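Local coordinates for protein putative beta-glucosidase (Bifidobacterium adolescentis, PDB 5WAB) that hydrolyses beta-glucosidic linkages as a glycoside hydrolase of family 3, and probably also removes the terminal arabinopyranosyl group of ginsenoside Rb2, at residues 547-552 against 572-577; 577-582 against 610-615; 491-496 against 581-586; 551-556 against 648-653. One frame throughout, in Å; residues are numbered along the deposited sequence.

Interactions 1, 2 and 4 are partly buried contacts of the fibronectin type III-like sandwich, whereas interaction 3 is fully buried and joins that sandwich to a loop of the preceding C-terminal family 3 region. Interactions 1 and 2 are backbone pairings finished by side-chain hydrogen bonds (Thr550 to Thr575, Asp579 to Ala612 N), one in each sheet, and Asn574 ties them together by donating to Leu610 O. Interaction 4 uses the same strand 551-560 as interaction 1 but faces the opposing sheet, with methyl contacts and no hydrogen bonds. Interactions 2 and 3 share strand 580-590, but in interaction 3 the chemistry is a salt bridge and bridging waters, and Gln585 N probably bonds to Gly649 O of interaction 4.

Interaction 1: 547-552 against 572-577; sequences SYATFA and VTNTSD
The ring of Phe551 meets the side chain of Asn574 at a slant, ring and amide planes standing 41° apart. Ring atom CE2 of Phe551 comes within 3.8 Å of CB of Asn574, with the amide carbon equally near. Ser547 OG lies at the ring's edge, in its plane, while Val572 CG2 and Thr573 O approach obliquely. Within its own segment Asn574 OD1 is gripped twice, by Ser576 N in an Asx turn and by Ser576 OG, which donates in the amide plane along a lone pair at 2.7 Å. CG of Asn574 stands opposite its own backbone N (chi1 -171°), which carries the amide toward Ala549 and the ring. The two segments are the open end of the antiparallel hairpin 551-560/566-574 of the fibronectin type III-like domain. Phe551 and Asn574 form its last non-hydrogen-bonded pair; next to them Ala552 N donates to Thr573 O at 3.0 Å and Thr573 N to Ala552 O at 2.9 Å. Past the strand end, Thr575 N still donates to Thr550 O. The hydroxyls Thr550 OG1 and Thr575 OG1 hydrogen-bond at 2.8 Å, their side chains crossing at about a right angle, and Thr575 CG2 touches Ala552 CB. An alanine in place of Asn574 would probably cost Ser576 N and OG their shared acceptor, leaving OG held by Val578 N, and take from Val578 O and Leu610 O the ND2 donor they share. Ala549 CB rests against Ser576 OG at 3.2 Å.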
loop_
_atom_site.group_PDB
_atom_site.type_symbol
_atom_site.label_atom_id
_atom_site.label_comp_id
_atom_site.label_asym_id
_atom_site.label_seq_id
_atom_site.Cartn_x
_atom_site.Cartn_y
_atom_site.Cartn_z
ATOM N N SER A 547 1.364 14.517 -16.647
ATOM C CA SER A 547 2.771 14.883 -16.542
ATOM C C SER A 547 2.993 16.153 -17.350
ATOM O O SER A 547 2.138 16.570 -18.135
ATOM C CB SER A 547 3.700 13.760 -17.020
ATOM O OG SER A 547 3.786 13.730 -18.428
ATOM N N TYR A 548 4.148 16.783 -17.138
ATOM C CA TYR A 548 4.523 17.917 -17.974
ATOM C C TYR A 548 4.996 17.496 -19.362
ATOM O O TYR A 548 5.148 18.358 -20.234
ATOM C CB TYR A 548 5.621 18.743 -17.292
ATOM C CG TYR A 548 5.198 19.368 -15.978
ATOM C CD1 TYR A 548 3.853 19.513 -15.655
ATOM C CD2 TYR A 548 6.145 19.798 -15.052
ATOM C CE1 TYR A 548 3.463 20.069 -14.451
ATOM C CE2 TYR A 548 5.763 20.358 -13.844
ATOM C CZ TYR A 548 4.420 20.494 -13.549
ATOM O OH TYR A 548 4.033 21.054 -12.349
ATOM N N ALA A 549 5.211 16.204 -19.597
ATOM C CA ALA A 549 5.672 15.694 -20.880
ATOM C C ALA A 549 4.564 14.917 -21.577
ATOM O O ALA A 549 3.509 14.635 -21.006
ATOM C CB ALA A 549 6.905 14.803 -20.699
ATOM N N THR A 550 4.819 14.565 -22.834
ATOM C CA THR A 550 3.929 13.715 -23.609
ATOM C C THR A 550 4.675 12.455 -24.021
ATOM O O THR A 550 5.886 12.484 -24.263
ATOM C CB THR A 550 3.383 14.436 -24.857
ATOM O OG1 THR A 550 4.469 14.843 -25.700
ATOM C CG2 THR A 550 2.568 15.653 -24.459
ATOM N N PHE A 551 3.947 11.342 -24.086
ATOM C CA PHE A 551 4.540 10.051 -24.401
ATOM C C PHE A 551 3.685 9.326 -25.432
ATOM O O PHE A 551 2.480 9.562 -25.544
ATOM C CB PHE A 551 4.711 9.193 -23.131
ATOM C CG PHE A 551 5.610 9.821 -22.101
ATOM C CD1 PHE A 551 5.103 10.729 -21.181
ATOM C CD2 PHE A 551 6.963 9.526 -22.065
ATOM C CE1 PHE A 551 5.924 11.324 -20.241
ATOM C CE2 PHE A 551 7.792 10.117 -21.123
ATOM C CZ PHE A 551 7.271 11.018 -20.210
ATOM N N ALA A 552 4.329 8.438 -26.182
ATOM C CA ALA A 552 3.668 7.626 -27.190
ATOM C C ALA A 552 4.169 6.197 -27.073
ATOM O O ALA A 552 5.360 5.968 -26.840
ATOM C CB ALA A 552 3.923 8.159 -28.604
ATOM N N VAL A 572 8.211 2.878 -25.512
ATOM C CA VAL A 572 7.626 4.118 -25.021
ATOM C C VAL A 572 8.593 5.249 -25.345
ATOM O O VAL A 572 9.811 5.101 -25.189
ATOM C CB VAL A 572 7.322 4.040 -23.511
ATOM C CG1 VAL A 572 8.550 3.594 -22.740
ATOM C CG2 VAL A 572 6.798 5.372 -22.987
ATOM N N THR A 573 8.055 6.378 -25.804
ATOM C CA THR A 573 8.875 7.468 -26.317
ATOM C C THR A 573 8.402 8.793 -25.738
ATOM O O THR A 573 7.199 9.071 -25.721
ATOM C CB THR A 573 8.816 7.516 -27.846
ATOM O OG1 THR A 573 9.123 6.220 -28.376
ATOM C CG2 THR A 573 9.806 8.534 -28.390
ATOM N N ASN A 574 9.342 9.594 -25.239
ATOM C CA ASN A 574 9.041 10.952 -24.797
ATOM C C ASN A 574 8.988 11.853 -26.027
ATOM O O ASN A 574 10.026 12.176 -26.614
ATOM C CB ASN A 574 10.085 11.435 -23.798
ATOM C CG ASN A 574 9.710 12.757 -23.150
ATOM O OD1 ASN A 574 8.958 13.556 -23.713
ATOM N ND2 ASN A 574 10.244 12.997 -21.962
ATOM N N THR A 575 7.780 12.261 -26.419
ATOM C CA THR A 575 7.559 13.049 -27.624
ATOM C C THR A 575 7.472 14.546 -27.346
ATOM O O THR A 575 6.879 15.280 -28.141
ATOM C CB THR A 575 6.285 12.582 -28.328
ATOM O OG1 THR A 575 5.166 12.750 -27.447
ATOM C CG2 THR A 575 6.396 11.114 -28.724
ATOM N N SER A 576 8.054 15.018 -26.251
ATOM C CA SER A 576 7.949 16.413 -25.846
ATOM C C SER A 576 9.344 17.017 -25.689
ATOM O O SER A 576 10.350 16.417 -26.071
ATOM C CB SER A 576 7.135 16.529 -24.555
ATOM O OG SER A 576 7.883 16.063 -23.445
ATOM N N ASP A 577 9.394 18.227 -25.129
ATOM C CA ASP A 577 10.647 18.906 -24.821
ATOM C C ASP A 577 10.986 18.860 -23.338
ATOM O O ASP A 577 11.911 19.552 -22.903
ATOM C CB ASP A 577 10.592 20.365 -25.278
ATOM C CG ASP A 577 10.365 20.503 -26.764
ATOM O OD1 ASP A 577 10.972 19.722 -27.529
ATOM O OD2 ASP A 577 9.588 21.396 -27.166
#

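Interaction 2: 577-582 against 610-615; sequences DVDAAE and LKAGES
The carboxylate of Asp579 lies across the first carbons of the Lys611 side chain: OD2 of Asp579 is 3.5 Å from CG of Lys611, and OD1 is 3.4 Å from CB. The two side chains run at a slant to each other, and the lysine then extends away, leaving its NZ 5.2 Å from Asp579 OD2. The opposite charges are thus near but not in contact, so any attraction between them is probably modest. What grips the acid is the backbone: Ala612 N donates to Asp579 OD1 at 2.7 Å, from above the carboxylate plane by 35°. The first torsion of Asp579 (chi1 -56°) swings CG opposite its own carbonyl carbon, which brings the carboxylate up to this N-H. Ala612 CB, beside the bond, packs on the backbone of Asp577, 3.6 Å from Asp577 C. One residue further along, Ala580 and Leu610 form an antiparallel hydrogen-bonded pair, Ala580 N to Leu610 O at 3.1 Å and Leu610 N to Ala580 O at 3.2 Å. From Lys611 the chain makes a type II turn closed by Glu614 N on Lys611 O, with Gly613 at its third position, where a side chain would jam against the preceding carbonyl. The turn takes the chain from strand 601-610 to strand 615-622, the kind of crossing between two sheets that marks a fibronectin type III-like sandwich.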
loop_
_atom_site.group_PDB
_atom_site.type_symbol
_atom_site.label_atom_id
_atom_site.label_comp_id
_atom_site.label_asym_id
_atom_site.label_seq_id
_atom_site.Cartn_x
_atom_site.Cartn_y
_atom_site.Cartn_z
ATOM N N ASP A 577 9.394 18.227 -25.129
ATOM C CA ASP A 577 10.647 18.906 -24.821
ATOM C C ASP A 577 10.986 18.860 -23.338
ATOM O O ASP A 577 11.911 19.552 -22.903
ATOM C CB ASP A 577 10.592 20.365 -25.278
ATOM C CG ASP A 577 10.365 20.503 -26.764
ATOM O OD1 ASP A 577 10.972 19.722 -27.529
ATOM O OD2 ASP A 577 9.588 21.396 -27.166
ATOM N N VAL A 578 10.263 18.062 -22.558
ATOM C CA VAL A 578 10.417 18.021 -21.110
ATOM C C VAL A 578 10.849 16.622 -20.698
ATOM O O VAL A 578 10.237 15.631 -21.108
ATOM C CB VAL A 578 9.116 18.420 -20.395
ATOM C CG1 VAL A 578 9.300 18.342 -18.881
ATOM C CG2 VAL A 578 8.679 19.812 -20.840
ATOM N N ASP A 579 11.892 16.549 -19.878
ATOM C CA ASP A 579 12.320 15.281 -19.302
ATOM C C ASP A 579 11.332 14.868 -18.217
ATOM O O ASP A 579 11.067 15.639 -17.286
ATOM C CB ASP A 579 13.731 15.409 -18.727
ATOM C CG ASP A 579 14.752 15.898 -19.756
ATOM O OD1 ASP A 579 14.427 15.942 -20.962
ATOM O OD2 ASP A 579 15.885 16.242 -19.356
ATOM N N ALA A 580 10.761 13.670 -18.346
ATOM C CA ALA A 580 9.774 13.192 -17.385
ATOM C C ALA A 580 9.692 11.674 -17.464
ATOM O O ALA A 580 10.187 11.053 -18.406
ATOM C CB ALA A 580 8.402 13.827 -17.630
ATOM N N ALA A 581 9.037 11.086 -16.464
ATOM C CA ALA A 581 8.877 9.644 -16.368
ATOM C C ALA A 581 7.456 9.231 -16.731
ATOM O O ALA A 581 6.488 9.940 -16.443
ATOM C CB ALA A 581 9.211 9.148 -14.958
ATOM N N GLU A 582 7.341 8.053 -17.338
ATOM C CA GLU A 582 6.060 7.464 -17.704
ATOM C C GLU A 582 5.984 6.055 -17.141
ATOM O O GLU A 582 6.982 5.329 -17.129
ATOM C CB GLU A 582 5.886 7.438 -19.232
ATOM C CG GLU A 582 4.611 6.777 -19.741
ATOM C CD GLU A 582 3.354 7.511 -19.323
ATOM O OE1 GLU A 582 2.875 8.364 -20.102
ATOM O OE2 GLU A 582 2.852 7.244 -18.211
ATOM N N LEU A 610 12.699 9.259 -19.041
ATOM C CA LEU A 610 13.125 9.545 -20.404
ATOM C C LEU A 610 13.336 11.040 -20.586
ATOM O O LEU A 610 12.456 11.839 -20.246
ATOM C CB LEU A 610 12.088 9.051 -21.416
ATOM C CG LEU A 610 11.836 7.549 -21.482
ATOM C CD1 LEU A 610 10.620 7.270 -22.344
ATOM C CD2 LEU A 610 13.061 6.850 -22.041
ATOM N N LYS A 611 14.503 11.414 -21.103
ATOM C CA LYS A 611 14.709 12.794 -21.511
ATOM C C LYS A 611 13.947 13.094 -22.797
ATOM O O LYS A 611 13.404 12.206 -23.459
ATOM C CB LYS A 611 16.188 13.116 -21.701
ATOM C CG LYS A 611 17.002 13.080 -20.435
ATOM C CD LYS A 611 18.406 13.567 -20.728
ATOM C CE LYS A 611 19.269 13.582 -19.483
ATOM N NZ LYS A 611 20.636 14.109 -19.772
ATOM N N ALA A 612 13.924 14.379 -23.143
ATOM C CA ALA A 612 13.194 14.857 -24.312
ATOM C C ALA A 612 13.661 14.145 -25.576
ATOM O O ALA A 612 14.846 14.184 -25.922
ATOM C CB ALA A 612 13.372 16.368 -24.448
ATOM N N GLY A 613 12.731 13.475 -26.250
ATOM C CA GLY A 613 13.019 12.782 -27.483
ATOM C C GLY A 613 13.473 11.349 -27.332
ATOM O O GLY A 613 13.494 10.616 -28.330
ATOM N N GLU A 614 13.816 10.918 -26.121
ATOM C CA GLU A 614 14.327 9.571 -25.921
ATOM C C GLU A 614 13.213 8.537 -25.978
ATOM O O GLU A 614 12.044 8.824 -25.697
ATOM C CB GLU A 614 15.052 9.444 -24.584
ATOM C CG GLU A 614 16.438 10.050 -24.555
ATOM C CD GLU A 614 17.261 9.540 -23.384
ATOM O OE1 GLU A 614 16.735 8.723 -22.592
ATOM O OE2 GLU A 614 18.437 9.950 -23.264
ATOM N N SER A 615 13.594 7.321 -26.354
ATOM C CA SER A 615 12.695 6.185 -26.374
ATOM C C SER A 615 13.344 5.043 -25.613
ATOM O O SER A 615 14.556 5.023 -25.395
ATOM C CB SER A 615 12.364 5.741 -27.803
ATOM O OG SER A 615 13.503 5.188 -28.439
#

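Interaction 3: 491-496 against 581-586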
loop_
_atom_site.group_PDB
_atom_site.type_symbol
_atom_site.label_atom_id
_atom_site.label_comp_id
_atom_site.label_asym_id
_atom_site.label_seq_id
_atom_site.Cartn_x
_atom_site.Cartn_y
_atom_site.Cartn_z
ATOM N N SER A 491 4.999 12.565 -11.797
ATOM C CA SER A 491 4.881 11.291 -12.491
ATOM C C SER A 491 3.990 10.286 -11.764
ATOM O O SER A 491 4.022 9.094 -12.101
ATOM C CB SER A 491 6.273 10.688 -12.710
ATOM O OG SER A 491 7.003 10.573 -11.493
ATOM N N GLY A 492 3.197 10.724 -10.788
ATOM C CA GLY A 492 2.421 9.794 -9.994
ATOM C C GLY A 492 1.203 9.287 -10.743
ATOM O O GLY A 492 0.548 10.020 -11.483
ATOM N N LYS A 493 0.903 8.011 -10.529
ATOM C CA LYS A 493 -0.302 7.372 -11.033
ATOM C C LYS A 493 -1.141 6.897 -9.853
ATOM O O LYS A 493 -0.602 6.423 -8.849
ATOM C CB LYS A 493 0.032 6.185 -11.944
ATOM C CG LYS A 493 0.932 6.513 -13.129
ATOM C CD LYS A 493 0.266 7.440 -14.135
ATOM C CE LYS A 493 1.141 7.586 -15.374
ATOM N NZ LYS A 493 0.567 8.503 -16.402
ATOM N N LEU A 494 -2.461 7.008 -9.983
ATOM C CA LEU A 494 -3.345 6.640 -8.886
ATOM C C LEU A 494 -3.191 5.163 -8.545
ATOM O O LEU A 494 -3.315 4.294 -9.414
ATOM C CB LEU A 494 -4.800 6.944 -9.250
ATOM C CG LEU A 494 -5.246 8.405 -9.230
ATOM C CD1 LEU A 494 -6.715 8.505 -9.584
ATOM C CD2 LEU A 494 -4.980 9.029 -7.872
ATOM N N ALA A 495 -2.892 4.892 -7.276
ATOM C CA ALA A 495 -2.955 3.554 -6.707
ATOM C C ALA A 495 -4.330 3.256 -6.122
ATOM O O ALA A 495 -4.534 2.184 -5.536
ATOM C CB ALA A 495 -1.881 3.387 -5.631
ATOM N N GLN A 496 -5.268 4.188 -6.287
ATOM C CA GLN A 496 -6.606 4.134 -5.723
ATOM C C GLN A 496 -7.552 4.779 -6.724
ATOM O O GLN A 496 -7.210 5.792 -7.344
ATOM C CB GLN A 496 -6.641 4.882 -4.383
ATOM C CG GLN A 496 -7.556 4.321 -3.309
ATOM C CD GLN A 496 -7.308 4.971 -1.948
ATOM O OE1 GLN A 496 -6.369 5.751 -1.779
ATOM N NE2 GLN A 496 -8.158 4.659 -0.976
ATOM N N ALA A 581 9.037 11.086 -16.464
ATOM C CA ALA A 581 8.877 9.644 -16.368
ATOM C C ALA A 581 7.456 9.231 -16.731
ATOM O O ALA A 581 6.488 9.940 -16.443
ATOM C CB ALA A 581 9.211 9.148 -14.958
ATOM N N GLU A 582 7.341 8.053 -17.338
ATOM C CA GLU A 582 6.060 7.464 -17.704
ATOM C C GLU A 582 5.984 6.055 -17.141
ATOM O O GLU A 582 6.982 5.329 -17.129
ATOM C CB GLU A 582 5.886 7.438 -19.232
ATOM C CG GLU A 582 4.611 6.777 -19.741
ATOM C CD GLU A 582 3.354 7.511 -19.323
ATOM O OE1 GLU A 582 2.875 8.364 -20.102
ATOM O OE2 GLU A 582 2.852 7.244 -18.211
ATOM N N THR A 583 4.805 5.668 -16.671
ATOM C CA THR A 583 4.600 4.346 -16.096
ATOM C C THR A 583 3.683 3.551 -17.017
ATOM O O THR A 583 2.468 3.770 -17.033
ATOM C CB THR A 583 4.019 4.443 -14.689
ATOM O OG1 THR A 583 4.948 5.133 -13.846
ATOM C CG2 THR A 583 3.765 3.050 -14.122
ATOM N N VAL A 584 4.268 2.616 -17.762
ATOM C CA VAL A 584 3.510 1.757 -18.663
ATOM C C VAL A 584 2.880 0.634 -17.853
ATOM O O VAL A 584 3.519 0.049 -16.971
ATOM C CB VAL A 584 4.418 1.204 -19.775
ATOM C CG1 VAL A 584 3.638 0.274 -20.697
ATOM C CG2 VAL A 584 5.046 2.344 -20.564
ATOM N N GLN A 585 1.620 0.328 -18.154
ATOM C CA GLN A 585 0.838 -0.629 -17.386
ATOM C C GLN A 585 0.304 -1.710 -18.312
ATOM O O GLN A 585 -0.112 -1.427 -19.438
ATOM C CB GLN A 585 -0.319 0.076 -16.648
ATOM C CG GLN A 585 0.135 1.313 -15.873
ATOM C CD GLN A 585 -1.005 2.172 -15.358
ATOM O OE1 GLN A 585 -2.121 1.695 -15.151
ATOM N NE2 GLN A 585 -0.721 3.452 -15.139
ATOM N N VAL A 586 0.321 -2.950 -17.832
ATOM C CA VAL A 586 -0.154 -4.102 -18.588
ATOM C C VAL A 586 -1.324 -4.714 -17.834
ATOM O O VAL A 586 -1.211 -5.012 -16.639
ATOM C CB VAL A 586 0.958 -5.146 -18.809
ATOM C CG1 VAL A 586 0.389 -6.396 -19.475
ATOM C CG2 VAL A 586 2.084 -4.557 -19.642
HETATM O O HOH W 1 3.884 6.496 -11.589
HETATM O O HOH W 2 4.939 8.066 -14.521
#
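Lys493 and Glu582 meet because both chains bend at chi2: the lysine at -66°, and the glutamate at 64° after CG has left opposite the backbone N. The bends bring Lys493 NZ to Glu582 OE2 with the side chains crossing at about a right angle, in a salt bridge of 3.2 Å whose hydrogen bond is weak. The lysine's stronger partner is Gly545 O. The same OE2 of Glu582 takes Thr583 N at 2.9 Å on the lone pair turned away from its other oxygen. Nearer the backbone, Lys493 CG packs on Thr583 CB at 4.0 Å and also touches Gln585 NE2, whose amide is held by Gly543 O and, through OE1, by Tyr587 OH. Ser491 CB leans on Ala581 CB, its hydroxyl bonded to Lys607. Two waters bridge Ser491 O to the hydroxyl of Thr583: water 1 lies 2.7 Å from Ser491 O and 2.8 Å from Thr583 OG1, and water 2 also bonds weakly to Ala581 O. A leucine replacing Glu582 would probably leave the buried Lys493 ammonium without its countercharge and Thr583 N without this acceptor. In this buried setting the carboxylate's charge is probably offset by the lysine and the Thr583 N-H, while the waters satisfy the Ser491 carbonyl.

Interaction 4: 551-556 against 648-653; sequences FAIDGV and VGTSSR
Val556 and Val648 point at each other tip to tip across the fibronectin type III-like beta sandwich, from strand 551-560 in one sheet and the end of strand 642-648 in the other. CG1 of Val556 meets CG2 of Val648 at 3.8 Å. The other Val648 methyl, CG1, faces Ile553 CG2 at a looser 4.3 Å, so one valine divides its two branches between two residues of the opposing strand. No hydrogen bond crosses between these segments; with the CA atoms of Ile553 and Gly649 7.6 Å apart, the contact is made by side chains, with one touch on the Gly649 backbone. Ile553 lies differently from the valines: with CG1 opposite the carbonyl carbon (chi1 -64°) and the chain extended beyond it, its end passes over the corner at Gly649 and Thr650, running past the threonine side chain in the opposite direction. CD1 of Ile553 touches the carbonyl carbon of Gly649 there at 4.2 Å. Val584 and Val568 also touch Val648, while Ala656 and Ala657 of strand 654-663 lie against Ile553 and Val556. Beyond the corner the chain leaves this interface through an ST turn, in which Arg653 N donates to Ser651 OG. Thr650 CG2 closes the contact, 3.9 Å from Ile553 CD1, and it also lies against the carboxylate carbon of Glu582.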
loop_
_atom_site.group_PDB
_atom_site.type_symbol
_atom_site.label_atom_id
_atom_site.label_comp_id
_atom_site.label_asym_id
_atom_site.label_seq_id
_atom_site.Cartn_x
_atom_site.Cartn_y
_atom_site.Cartn_z
ATOM N N PHE A 551 3.947 11.342 -24.086
ATOM C CA PHE A 551 4.540 10.051 -24.401
ATOM C C PHE A 551 3.685 9.326 -25.432
ATOM O O PHE A 551 2.480 9.562 -25.544
ATOM C CB PHE A 551 4.711 9.193 -23.131
ATOM C CG PHE A 551 5.610 9.821 -22.101
ATOM C CD1 PHE A 551 5.103 10.729 -21.181
ATOM C CD2 PHE A 551 6.963 9.526 -22.065
ATOM C CE1 PHE A 551 5.924 11.324 -20.241
ATOM C CE2 PHE A 551 7.792 10.117 -21.123
ATOM C CZ PHE A 551 7.271 11.018 -20.210
ATOM N N ALA A 552 4.329 8.438 -26.182
ATOM C CA ALA A 552 3.668 7.626 -27.190
ATOM C C ALA A 552 4.169 6.197 -27.073
ATOM O O ALA A 552 5.360 5.968 -26.840
ATOM C CB ALA A 552 3.923 8.159 -28.604
ATOM N N ILE A 553 3.258 5.241 -27.231
ATOM C CA ILE A 553 3.574 3.821 -27.151
ATOM C C ILE A 553 3.332 3.188 -28.514
ATOM O O ILE A 553 2.247 3.334 -29.090
ATOM C CB ILE A 553 2.746 3.119 -26.061
ATOM C CG1 ILE A 553 3.108 3.680 -24.688
ATOM C CG2 ILE A 553 2.972 1.621 -26.092
ATOM C CD1 ILE A 553 2.276 3.116 -23.575
ATOM N N ASP A 554 4.343 2.496 -29.030
ATOM C CA ASP A 554 4.197 1.745 -30.267
ATOM C C ASP A 554 5.091 0.517 -30.188
ATOM O O ASP A 554 5.719 0.252 -29.160
ATOM C CB ASP A 554 4.520 2.621 -31.486
ATOM C CG ASP A 554 5.899 3.259 -31.406
ATOM O OD1 ASP A 554 6.657 2.953 -30.459
ATOM O OD2 ASP A 554 6.227 4.065 -32.310
ATOM N N GLY A 555 5.165 -0.224 -31.288
ATOM C CA GLY A 555 5.969 -1.432 -31.300
ATOM C C GLY A 555 5.521 -2.471 -30.298
ATOM O O GLY A 555 6.338 -3.276 -29.841
ATOM N N VAL A 556 4.238 -2.470 -29.938
ATOM C CA VAL A 556 3.732 -3.418 -28.952
ATOM C C VAL A 556 3.620 -4.787 -29.606
ATOM O O VAL A 556 2.974 -4.945 -30.650
ATOM C CB VAL A 556 2.382 -2.959 -28.385
ATOM C CG1 VAL A 556 1.835 -4.001 -27.426
ATOM C CG2 VAL A 556 2.531 -1.622 -27.685
ATOM N N VAL A 648 -1.943 -2.791 -23.159
ATOM C CA VAL A 648 -0.777 -1.987 -22.816
ATOM C C VAL A 648 -1.194 -0.526 -22.852
ATOM O O VAL A 648 -1.808 -0.073 -23.825
ATOM C CB VAL A 648 0.401 -2.248 -23.772
ATOM C CG1 VAL A 648 1.615 -1.437 -23.354
ATOM C CG2 VAL A 648 0.729 -3.730 -23.817
ATOM N N GLY A 649 -0.883 0.201 -21.793
ATOM C CA GLY A 649 -1.269 1.591 -21.729
ATOM C C GLY A 649 -0.615 2.312 -20.576
ATOM O O GLY A 649 0.369 1.844 -19.999
ATOM N N THR A 650 -1.168 3.481 -20.259
ATOM C CA THR A 650 -0.653 4.312 -19.179
ATOM C C THR A 650 -1.692 4.530 -18.088
ATOM O O THR A 650 -1.477 5.354 -17.191
ATOM C CB THR A 650 -0.161 5.649 -19.734
ATOM O OG1 THR A 650 -1.214 6.275 -20.470
ATOM C CG2 THR A 650 1.014 5.412 -20.666
ATOM N N SER A 651 -2.792 3.785 -18.130
ATOM C CA SER A 651 -3.925 3.911 -17.226
ATOM C C SER A 651 -4.851 2.730 -17.475
ATOM O O SER A 651 -4.849 2.147 -18.561
ATOM C CB SER A 651 -4.656 5.240 -17.438
ATOM O OG SER A 651 -5.853 5.315 -16.692
ATOM N N SER A 652 -5.678 2.418 -16.472
ATOM C CA SER A 652 -6.695 1.384 -16.642
ATOM C C SER A 652 -7.756 1.772 -17.663
ATOM O O SER A 652 -8.503 0.902 -18.122
ATOM C CB SER A 652 -7.355 1.069 -15.298
ATOM O OG SER A 652 -8.020 2.210 -14.783
ATOM N N ARG A 653 -7.844 3.054 -18.022
ATOM C CA ARG A 653 -8.763 3.526 -19.053
ATOM C C ARG A 653 -8.024 4.353 -20.104
ATOM O O ARG A 653 -8.616 5.219 -20.752
ATOM C CB ARG A 653 -9.910 4.323 -18.430
ATOM C CG ARG A 653 -10.692 3.527 -17.391
ATOM C CD ARG A 653 -11.949 4.232 -16.958
ATOM N NE ARG A 653 -12.686 3.442 -15.979
ATOM C CZ ARG A 653 -13.946 3.677 -15.623
ATOM N NH1 ARG A 653 -14.622 4.678 -16.169
ATOM N NH2 ARG A 653 -14.535 2.900 -14.726
#